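Thymidylate synthase (Enterobacteria phage T4, PDB 1TIS) catalyses the methylation of dUMP to dTMP with 5,10-methylenetetrahydrofolate as the carbon donor, forming dihydrofolate and supplying the dTTP pathway. Local coordinates at residues 182-185 against 186-190; 54-57 against 58-62; 192-195 against 196-200. One frame throughout, in Å; residues are numbered along the deposited sequence.

The three contacts are local turns of two packed helices. Along the chain, interaction 2 comes first, on helix 53-64. Interactions 1 and 3 follow, both on helix 184-202, with interaction 1 at its start and interaction 3 towards its end. Their centres are about 15 Å apart. The centre of interaction 2 lies about 12 Å from that of interaction 1 and about 13 Å from that of interaction 3. Interaction 2 touches both. F186 and S190 pack on helix 53-64 from interaction 1, and T193, L194 and I197 meet L59 from interaction 3. Helix 184-202 links strands 168-179 and 205-219, so this packing joins helix 53-64 to the crossover of the main sheet.

Interaction 1 of 3, residues 182-185 against 186-190; sequences LGLP and FNIAS
I188 reaches back beside the carbonyl oxygen of L184 in the first turns of helix 184-202. This helix is the crossover of a beta-alpha-beta unit, between strands 168-179 and 205-219. I188 CB lies 3.8 Å from both P185 O and L184 O. I188 CG1 then comes alongside L184 O at 3.2 Å. It gets there because CG1 sits beside the backbone N of I188 and anti to the carbonyl carbon (chi1 -59°). I188 CG1 also packs against L184 CG, at 4.3 Å. The extended tip, CD1, remains near the same L184 O.

That carbonyl also takes the backbone bond of this turn. I188 N donates to L184 O over 3.0 Å, with an N-H...O angle of 161°. N187 N makes a weak bond to the same oxygen.

G183 is the N-cap residue. Its carbonyl oxygen receives weak bonds from F186 N and N187 N, and F186 CB lies against it. The F186 side chain leads away from this turn because CG is anti to the backbone N (chi1 -174°). Its ring then packs on helix 53-64, while L184 points away from 186-190 and packs on W173 and V178 of strand 168-179. V178 and N187 probably contribute to a dUMP site shared between the two subunits of the dimer. N187 OD1 is hydrogen-bonded to Q175 NE2, while N187 CB rests 3.6 Å from L184 O.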
ATOM      1  N   LEU A 182      -7.783  16.350 -11.320  1.00 31.57           N
ATOM      2  CA  LEU A 182      -6.994  17.420 -10.731  1.00 26.46           C
ATOM      3  C   LEU A 182      -6.218  17.085  -9.488  1.00 22.80           C
ATOM      4  O   LEU A 182      -5.949  17.940  -8.649  1.00 27.44           O
ATOM      5  CB  LEU A 182      -7.939  18.587 -10.465  1.00 21.50           C
ATOM      6  CG  LEU A 182      -7.747  19.798 -11.342  1.00 18.66           C
ATOM      7  CD1 LEU A 182      -8.890  20.736 -11.135  1.00 20.27           C
ATOM      8  CD2 LEU A 182      -6.457  20.499 -10.993  1.00 19.93           C
ATOM      9  N   GLY A 183      -5.831  15.844  -9.335  1.00 20.07           N
ATOM     10  CA  GLY A 183      -5.106  15.450  -8.138  1.00 20.70           C
ATOM     11  C   GLY A 183      -3.785  14.822  -8.520  1.00 18.06           C
ATOM     12  O   GLY A 183      -2.688  15.378  -8.361  1.00 20.30           O
ATOM     13  N   LEU A 184      -3.984  13.695  -9.206  1.00 14.35           N
ATOM     14  CA  LEU A 184      -2.924  12.804  -9.609  1.00 13.55           C
ATOM     15  C   LEU A 184      -1.801  13.533 -10.281  1.00 14.88           C
ATOM     16  O   LEU A 184      -0.675  13.200  -9.910  1.00 19.18           O
ATOM     17  CB  LEU A 184      -3.451  11.709 -10.538  1.00 10.33           C
ATOM     18  CG  LEU A 184      -2.613  10.471 -10.827  1.00 13.29           C
ATOM     19  CD1 LEU A 184      -2.054   9.897  -9.506  1.00 10.36           C
ATOM     20  CD2 LEU A 184      -3.482   9.495 -11.670  1.00 11.46           C
ATOM     21  N   PRO A 185      -1.943  14.522 -11.164  1.00 19.38           N
ATOM     22  CA  PRO A 185      -0.809  15.390 -11.523  1.00 24.98           C
ATOM     23  C   PRO A 185       0.075  15.991 -10.415  1.00 24.93           C
ATOM     24  O   PRO A 185       1.308  15.796 -10.471  1.00 24.03           O
ATOM     25  CB  PRO A 185      -1.482  16.383 -12.401  1.00 24.24           C
ATOM     26  CG  PRO A 185      -2.296  15.419 -13.249  1.00 22.67           C
ATOM     27  CD  PRO A 185      -2.969  14.565 -12.208  1.00 16.61           C
ATOM     28  N   PHE A 186      -0.479  16.615  -9.353  1.00 21.97           N
ATOM     29  CA  PHE A 186       0.327  17.162  -8.258  1.00 17.53           C
ATOM     30  C   PHE A 186       1.052  16.024  -7.529  1.00 15.00           C
ATOM     31  O   PHE A 186       2.159  16.198  -7.012  1.00 18.16           O
ATOM     32  CB  PHE A 186      -0.620  17.921  -7.352  1.00 18.46           C
ATOM     33  CG  PHE A 186      -0.086  18.751  -6.158  1.00 27.27           C
ATOM     34  CD1 PHE A 186       0.152  18.143  -4.907  1.00 29.29           C
ATOM     35  CD2 PHE A 186       0.033  20.143  -6.258  1.00 23.60           C
ATOM     36  CE1 PHE A 186       0.485  18.907  -3.794  1.00 27.48           C
ATOM     37  CE2 PHE A 186       0.364  20.899  -5.145  1.00 22.16           C
ATOM     38  CZ  PHE A 186       0.587  20.285  -3.921  1.00 27.78           C
ATOM     39  N   ASN A 187       0.507  14.802  -7.486  1.00 14.33           N
ATOM     40  CA  ASN A 187       1.171  13.658  -6.852  1.00  9.50           C
ATOM     41  C   ASN A 187       2.258  12.935  -7.600  1.00  9.12           C
ATOM     42  O   ASN A 187       3.216  12.499  -6.969  1.00 14.51           O
ATOM     43  CB  ASN A 187       0.172  12.648  -6.469  1.00  9.61           C
ATOM     44  CG  ASN A 187      -0.497  13.140  -5.225  1.00 19.98           C
ATOM     45  OD1 ASN A 187      -1.725  13.104  -5.085  1.00 21.36           O
ATOM     46  ND2 ASN A 187       0.311  13.613  -4.277  1.00 23.92           N
ATOM     47  N   ILE A 188       2.161  12.800  -8.919  1.00  9.68           N
ATOM     48  CA  ILE A 188       3.208  12.244  -9.762  1.00  7.47           C
ATOM     49  C   ILE A 188       4.462  13.077  -9.421  1.00 10.91           C
ATOM     50  O   ILE A 188       5.468  12.569  -8.912  1.00  8.93           O
ATOM     51  CB  ILE A 188       2.786  12.395 -11.297  1.00 10.03           C
ATOM     52  CG1 ILE A 188       1.447  11.703 -11.699  1.00 11.12           C
ATOM     53  CG2 ILE A 188       3.864  11.690 -12.114  1.00 12.60           C
ATOM     54  CD1 ILE A 188       0.937  11.865 -13.165  1.00  2.46           C
ATOM     55  N   ALA A 189       4.360  14.411  -9.589  1.00 14.21           N
ATOM     56  CA  ALA A 189       5.459  15.330  -9.330  1.00 13.53           C
ATOM     57  C   ALA A 189       5.990  15.181  -7.889  1.00 16.93           C
ATOM     58  O   ALA A 189       7.175  14.838  -7.797  1.00 19.67           O
ATOM     59  CB  ALA A 189       4.994  16.788  -9.598  1.00  2.00           C
ATOM     60  N   SER A 190       5.240  15.324  -6.765  1.00 15.44           N
ATOM     61  CA  SER A 190       5.762  15.206  -5.405  1.00  8.18           C
ATOM     62  C   SER A 190       6.650  14.005  -5.159  1.00  7.46           C
ATOM     63  O   SER A 190       7.788  14.219  -4.720  1.00 11.28           O
ATOM     64  CB  SER A 190       4.609  15.174  -4.427  1.00  7.26           C
ATOM     65  OG  SER A 190       4.625  16.250  -3.481  1.00 12.11           O
TER

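Interaction 2 of 3, residues 54-57 against 58-62; sequences ACIA and ELIWF
C55 O accepts from L59 N at 3.2 Å, with a fairly straight N-H...O angle of 166°. L59 CB lies near the same oxygen. One residue on, I56 O is approached by both the backbone and the side chain of I60. I60 N donates to I56 O, also over 3.2 Å, and the I60 side chain bends back towards that oxygen. I60 CG1 sits beside the backbone N of its own residue (chi1 -64°), which brings it alongside I56 O. I60 CD1 stays beside I56 O and meets I56 CG2 at 3.8 Å. The two isoleucine side chains pass each other at a slant.

These are i to i+4 contacts along helix 53-64, a buried helix of the thymidylate synthase fold. One side of it packs on helix 184-202, and another on helix 69-77.

The bonds of the other two carbonyls are weaker. E58 N makes a weak bond to A54 O, and W61 N one to A57 O. W61 CB lies 3.2 Å from A57 O. The indole leads away from this turn.

E58 stretches out with CG anti to its own N (chi1 176°). E58 CG lies over one face of the F62 ring, 3.4 Å above the plane and towards the rim. The edge of that ring meets W61 CZ3 in plane. E58 is buried, and its OE1 accepts a hydrogen bond from W87 NE1. The E58 side chain lies about 6 Å from that of N187, and about 9 Å from that of C156, the probable nucleophile.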
ATOM      1  N   ALA A  54       4.159  25.448  -5.521  1.00 20.07           N
ATOM      2  CA  ALA A  54       3.406  25.084  -4.327  1.00 14.98           C
ATOM      3  C   ALA A  54       3.385  23.582  -4.121  1.00 11.98           C
ATOM      4  O   ALA A  54       3.064  23.107  -3.039  1.00 14.04           O
ATOM      5  CB  ALA A  54       1.958  25.485  -4.400  1.00 15.57           C
ATOM      6  N   CYS A  55       3.646  22.778  -5.134  1.00 10.87           N
ATOM      7  CA  CYS A  55       3.824  21.352  -4.944  1.00 11.03           C
ATOM      8  C   CYS A  55       5.194  21.036  -4.313  1.00 10.77           C
ATOM      9  O   CYS A  55       5.336  20.140  -3.463  1.00 13.92           O
ATOM     10  CB  CYS A  55       3.663  20.683  -6.287  1.00 11.38           C
ATOM     11  SG  CYS A  55       4.326  19.023  -6.114  1.00 19.52           S
ATOM     12  N   ILE A  56       6.203  21.825  -4.703  1.00  7.78           N
ATOM     13  CA  ILE A  56       7.577  21.725  -4.245  1.00  4.32           C
ATOM     14  C   ILE A  56       7.638  22.185  -2.804  1.00  8.40           C
ATOM     15  O   ILE A  56       8.413  21.671  -2.001  1.00 11.69           O
ATOM     16  CB  ILE A  56       8.462  22.608  -5.187  1.00  3.00           C
ATOM     17  CG1 ILE A  56       8.416  22.032  -6.570  1.00  6.03           C
ATOM     18  CG2 ILE A  56       9.904  22.645  -4.771  1.00  2.01           C
ATOM     19  CD1 ILE A  56       8.837  20.528  -6.705  1.00 14.36           C
ATOM     20  N   ALA A  57       6.800  23.160  -2.445  1.00 11.72           N
ATOM     21  CA  ALA A  57       6.799  23.726  -1.095  1.00 12.77           C
ATOM     22  C   ALA A  57       6.075  22.930  -0.054  1.00 11.29           C
ATOM     23  O   ALA A  57       6.344  23.067   1.138  1.00 13.76           O
ATOM     24  CB  ALA A  57       6.152  25.073  -1.017  1.00  8.18           C
ATOM     25  N   GLU A  58       5.115  22.147  -0.525  1.00 10.02           N
ATOM     26  CA  GLU A  58       4.395  21.261   0.340  1.00 10.67           C
ATOM     27  C   GLU A  58       5.348  20.137   0.642  1.00 14.59           C
ATOM     28  O   GLU A  58       5.463  19.813   1.823  1.00 19.80           O
ATOM     29  CB  GLU A  58       3.184  20.716  -0.337  1.00 11.66           C
ATOM     30  CG  GLU A  58       2.508  19.731   0.566  1.00 14.32           C
ATOM     31  CD  GLU A  58       1.177  19.308   0.015  1.00 21.29           C
ATOM     32  OE1 GLU A  58       0.272  20.132   0.084  1.00 28.10           O
ATOM     33  OE2 GLU A  58       1.049  18.188  -0.480  1.00 23.63           O
ATOM     34  N   LEU A  59       6.041  19.550  -0.355  1.00 14.38           N
ATOM     35  CA  LEU A  59       6.962  18.458  -0.103  1.00  7.73           C
ATOM     36  C   LEU A  59       8.028  18.877   0.882  1.00  7.80           C
ATOM     37  O   LEU A  59       8.282  18.109   1.813  1.00 14.22           O
ATOM     38  CB  LEU A  59       7.640  17.999  -1.386  1.00  5.58           C
ATOM     39  CG  LEU A  59       8.926  17.131  -1.324  1.00  2.00           C
ATOM     40  CD1 LEU A  59       8.602  15.692  -0.933  1.00  2.00           C
ATOM     41  CD2 LEU A  59       9.622  17.220  -2.670  1.00  2.02           C
ATOM     42  N   ILE A  60       8.651  20.044   0.775  1.00  2.99           N
ATOM     43  CA  ILE A  60       9.717  20.366   1.717  1.00 10.87           C
ATOM     44  C   ILE A  60       9.206  20.495   3.149  1.00 11.44           C
ATOM     45  O   ILE A  60       9.822  20.024   4.105  1.00  9.66           O
ATOM     46  CB  ILE A  60      10.379  21.656   1.230  1.00 15.93           C
ATOM     47  CG1 ILE A  60      11.049  21.391  -0.152  1.00 15.38           C
ATOM     48  CG2 ILE A  60      11.348  22.160   2.326  1.00 14.26           C
ATOM     49  CD1 ILE A  60      11.158  22.576  -1.139  1.00 13.82           C
ATOM     50  N   TRP A  61       8.031  21.110   3.270  1.00 16.07           N
ATOM     51  CA  TRP A  61       7.345  21.351   4.534  1.00 15.33           C
ATOM     52  C   TRP A  61       7.040  20.005   5.184  1.00 16.13           C
ATOM     53  O   TRP A  61       7.383  19.759   6.347  1.00 18.19           O
ATOM     54  CB  TRP A  61       6.111  22.192   4.169  1.00 13.38           C
ATOM     55  CG  TRP A  61       5.090  22.425   5.247  1.00 14.71           C
ATOM     56  CD1 TRP A  61       5.405  23.153   6.355  1.00 17.43           C
ATOM     57  CD2 TRP A  61       3.818  21.922   5.276  1.00 17.38           C
ATOM     58  NE1 TRP A  61       4.332  23.107   7.102  1.00 19.94           N
ATOM     59  CE2 TRP A  61       3.371  22.390   6.494  1.00 20.85           C
ATOM     60  CE3 TRP A  61       2.986  21.157   4.495  1.00 17.76           C
ATOM     61  CZ2 TRP A  61       2.093  22.099   6.939  1.00 22.96           C
ATOM     62  CZ3 TRP A  61       1.711  20.866   4.942  1.00 17.82           C
ATOM     63  CH2 TRP A  61       1.261  21.330   6.152  1.00 19.29           C
ATOM     64  N   PHE A  62       6.467  19.108   4.394  1.00 17.19           N
ATOM     65  CA  PHE A  62       6.212  17.718   4.744  1.00 16.17           C
ATOM     66  C   PHE A  62       7.466  17.125   5.373  1.00 18.33           C
ATOM     67  O   PHE A  62       7.431  16.672   6.520  1.00 23.40           O
ATOM     68  CB  PHE A  62       5.831  16.976   3.460  1.00 11.41           C
ATOM     69  CG  PHE A  62       4.363  17.015   3.043  1.00  7.04           C
ATOM     70  CD1 PHE A  62       3.472  17.901   3.605  1.00  7.10           C
ATOM     71  CD2 PHE A  62       3.900  16.057   2.174  1.00  4.01           C
ATOM     72  CE1 PHE A  62       2.137  17.815   3.306  1.00  8.07           C
ATOM     73  CE2 PHE A  62       2.563  15.975   1.882  1.00  4.66           C
ATOM     74  CZ  PHE A  62       1.682  16.852   2.452  1.00  6.78           C
TER

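Interaction 3 of 3, residues 192-195 against 196-200; sequences ATLV and HIVAK
The H196 imidazole presents an edge to A192 O, which lies close to the ring plane. At that edge H196 ND1 donates to A192 O over 2.8 Å, with an N-H...O angle of 162°. V195 CG1 lies obliquely to the ring. H196 CG lies on the side of the backbone N (chi1 -88°), which turns the imidazole back towards A192.

A192 O has a second donor, H196 N, at 3.2 Å. The two N-H groups reach the oxygen from opposite faces of its carbonyl plane. The ND1 bond would limit rotation of the ring.

All of this lies in the later part of helix 184-202, the crossover helix of the beta-alpha-beta unit. V195, V198 and A199 pack on L169 of strand 168-179. H196 and A199 meet P206 of strand 205-219.

Regular helix bonds run on from here. I197 N donates to T193 O, and V198 N to L194 O at 3.1 Å. V198 CG2, beside its own backbone N, also lies against L194 O. V198 CG2 meets L194 CD2 at 4.1 Å, and the two side chains cross obliquely. A199 N bonds to V195 O, with A199 CB close beside that oxygen.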
ATOM      1  N   ALA A 192       8.145  12.076  -7.526  1.00 15.87           N
ATOM      2  CA  ALA A 192       9.201  12.193  -8.542  1.00  8.35           C
ATOM      3  C   ALA A 192      10.357  13.033  -8.000  1.00  9.11           C
ATOM      4  O   ALA A 192      11.539  12.659  -8.119  1.00  2.42           O
ATOM      5  CB  ALA A 192       8.672  12.897  -9.761  1.00  5.84           C
ATOM      6  N   THR A 193      10.020  14.184  -7.379  1.00 10.09           N
ATOM      7  CA  THR A 193      10.989  15.040  -6.724  1.00  7.22           C
ATOM      8  C   THR A 193      11.469  14.225  -5.532  1.00 13.84           C
ATOM      9  O   THR A 193      12.695  14.071  -5.478  1.00 17.89           O
ATOM     10  CB  THR A 193      10.345  16.362  -6.291  1.00  4.66           C
ATOM     11  OG1 THR A 193       9.656  16.879  -7.423  1.00  2.01           O
ATOM     12  CG2 THR A 193      11.348  17.426  -5.889  1.00  2.01           C
ATOM     13  N   LEU A 194      10.675  13.600  -4.632  1.00 13.72           N
ATOM     14  CA  LEU A 194      11.237  12.770  -3.542  1.00 13.07           C
ATOM     15  C   LEU A 194      12.207  11.664  -3.961  1.00 16.47           C
ATOM     16  O   LEU A 194      13.172  11.397  -3.231  1.00 25.31           O
ATOM     17  CB  LEU A 194      10.174  12.041  -2.712  1.00 12.62           C
ATOM     18  CG  LEU A 194       9.997  12.278  -1.186  1.00 10.60           C
ATOM     19  CD1 LEU A 194       9.812  10.921  -0.532  1.00  8.21           C
ATOM     20  CD2 LEU A 194      11.195  12.943  -0.540  1.00  8.67           C
ATOM     21  N   VAL A 195      12.080  10.989  -5.114  1.00 14.49           N
ATOM     22  CA  VAL A 195      13.083   9.991  -5.462  1.00  8.22           C
ATOM     23  C   VAL A 195      14.291  10.748  -5.974  1.00  5.01           C
ATOM     24  O   VAL A 195      15.392  10.219  -5.976  1.00  6.09           O
ATOM     25  CB  VAL A 195      12.497   9.011  -6.497  1.00  7.45           C
ATOM     26  CG1 VAL A 195      12.128   9.748  -7.718  1.00 11.89           C
ATOM     27  CG2 VAL A 195      13.518   7.959  -6.908  1.00 13.89           C
ATOM     28  N   HIS A 196      14.169  11.994  -6.417  1.00  7.56           N
ATOM     29  CA  HIS A 196      15.350  12.778  -6.771  1.00 10.37           C
ATOM     30  C   HIS A 196      16.213  13.192  -5.581  1.00  5.74           C
ATOM     31  O   HIS A 196      17.427  12.974  -5.534  1.00  2.00           O
ATOM     32  CB  HIS A 196      14.937  14.039  -7.525  1.00 14.84           C
ATOM     33  CG  HIS A 196      14.847  13.721  -8.992  1.00 14.01           C
ATOM     34  ND1 HIS A 196      13.865  13.092  -9.603  1.00 11.13           N
ATOM     35  CD2 HIS A 196      15.839  14.002  -9.901  1.00 11.55           C
ATOM     36  CE1 HIS A 196      14.225  12.972 -10.846  1.00 14.64           C
ATOM     37  NE2 HIS A 196      15.405  13.518 -11.019  1.00 13.39           N
ATOM     38  N   ILE A 197      15.560  13.805  -4.593  1.00  7.42           N
ATOM     39  CA  ILE A 197      16.220  14.282  -3.404  1.00  4.38           C
ATOM     40  C   ILE A 197      16.834  13.053  -2.736  1.00  8.05           C
ATOM     41  O   ILE A 197      18.064  13.052  -2.574  1.00 13.70           O
ATOM     42  CB  ILE A 197      15.138  15.003  -2.586  1.00  5.47           C
ATOM     43  CG1 ILE A 197      14.998  16.408  -3.088  1.00  2.01           C
ATOM     44  CG2 ILE A 197      15.497  15.068  -1.106  1.00 16.09           C
ATOM     45  CD1 ILE A 197      13.758  17.007  -2.390  1.00  2.02           C
ATOM     46  N   VAL A 198      16.095  11.960  -2.467  1.00  2.01           N
ATOM     47  CA  VAL A 198      16.736  10.840  -1.796  1.00  5.60           C
ATOM     48  C   VAL A 198      17.832  10.142  -2.629  1.00  6.30           C
ATOM     49  O   VAL A 198      18.852   9.705  -2.082  1.00  9.55           O
ATOM     50  CB  VAL A 198      15.673   9.846  -1.385  1.00  9.11           C
ATOM     51  CG1 VAL A 198      16.319   8.828  -0.420  1.00  8.70           C
ATOM     52  CG2 VAL A 198      14.522  10.548  -0.674  1.00 10.54           C
ATOM     53  N   ALA A 199      17.735  10.039  -3.960  1.00 10.33           N
ATOM     54  CA  ALA A 199      18.801   9.526  -4.784  1.00  2.00           C
ATOM     55  C   ALA A 199      19.942  10.489  -4.670  1.00 10.89           C
ATOM     56  O   ALA A 199      21.044   9.961  -4.682  1.00 21.79           O
ATOM     57  CB  ALA A 199      18.498   9.507  -6.198  1.00  2.01           C
ATOM     58  N   LYS A 200      19.821  11.824  -4.479  1.00 12.11           N
ATOM     59  CA  LYS A 200      21.019  12.651  -4.340  1.00 13.96           C
ATOM     60  C   LYS A 200      21.722  12.486  -2.974  1.00 14.25           C
ATOM     61  O   LYS A 200      22.942  12.669  -2.824  1.00 11.18           O
ATOM     62  CB  LYS A 200      20.651  14.118  -4.598  1.00 15.07           C
ATOM     63  CG  LYS A 200      21.870  15.047  -4.587  1.00 22.48           C
ATOM     64  CD  LYS A 200      22.671  14.761  -5.860  1.00 32.57           C
ATOM     65  CE  LYS A 200      24.213  14.825  -5.788  1.00 35.81           C
ATOM     66  NZ  LYS A 200      24.766  14.446  -7.092  1.00 38.06           N
TER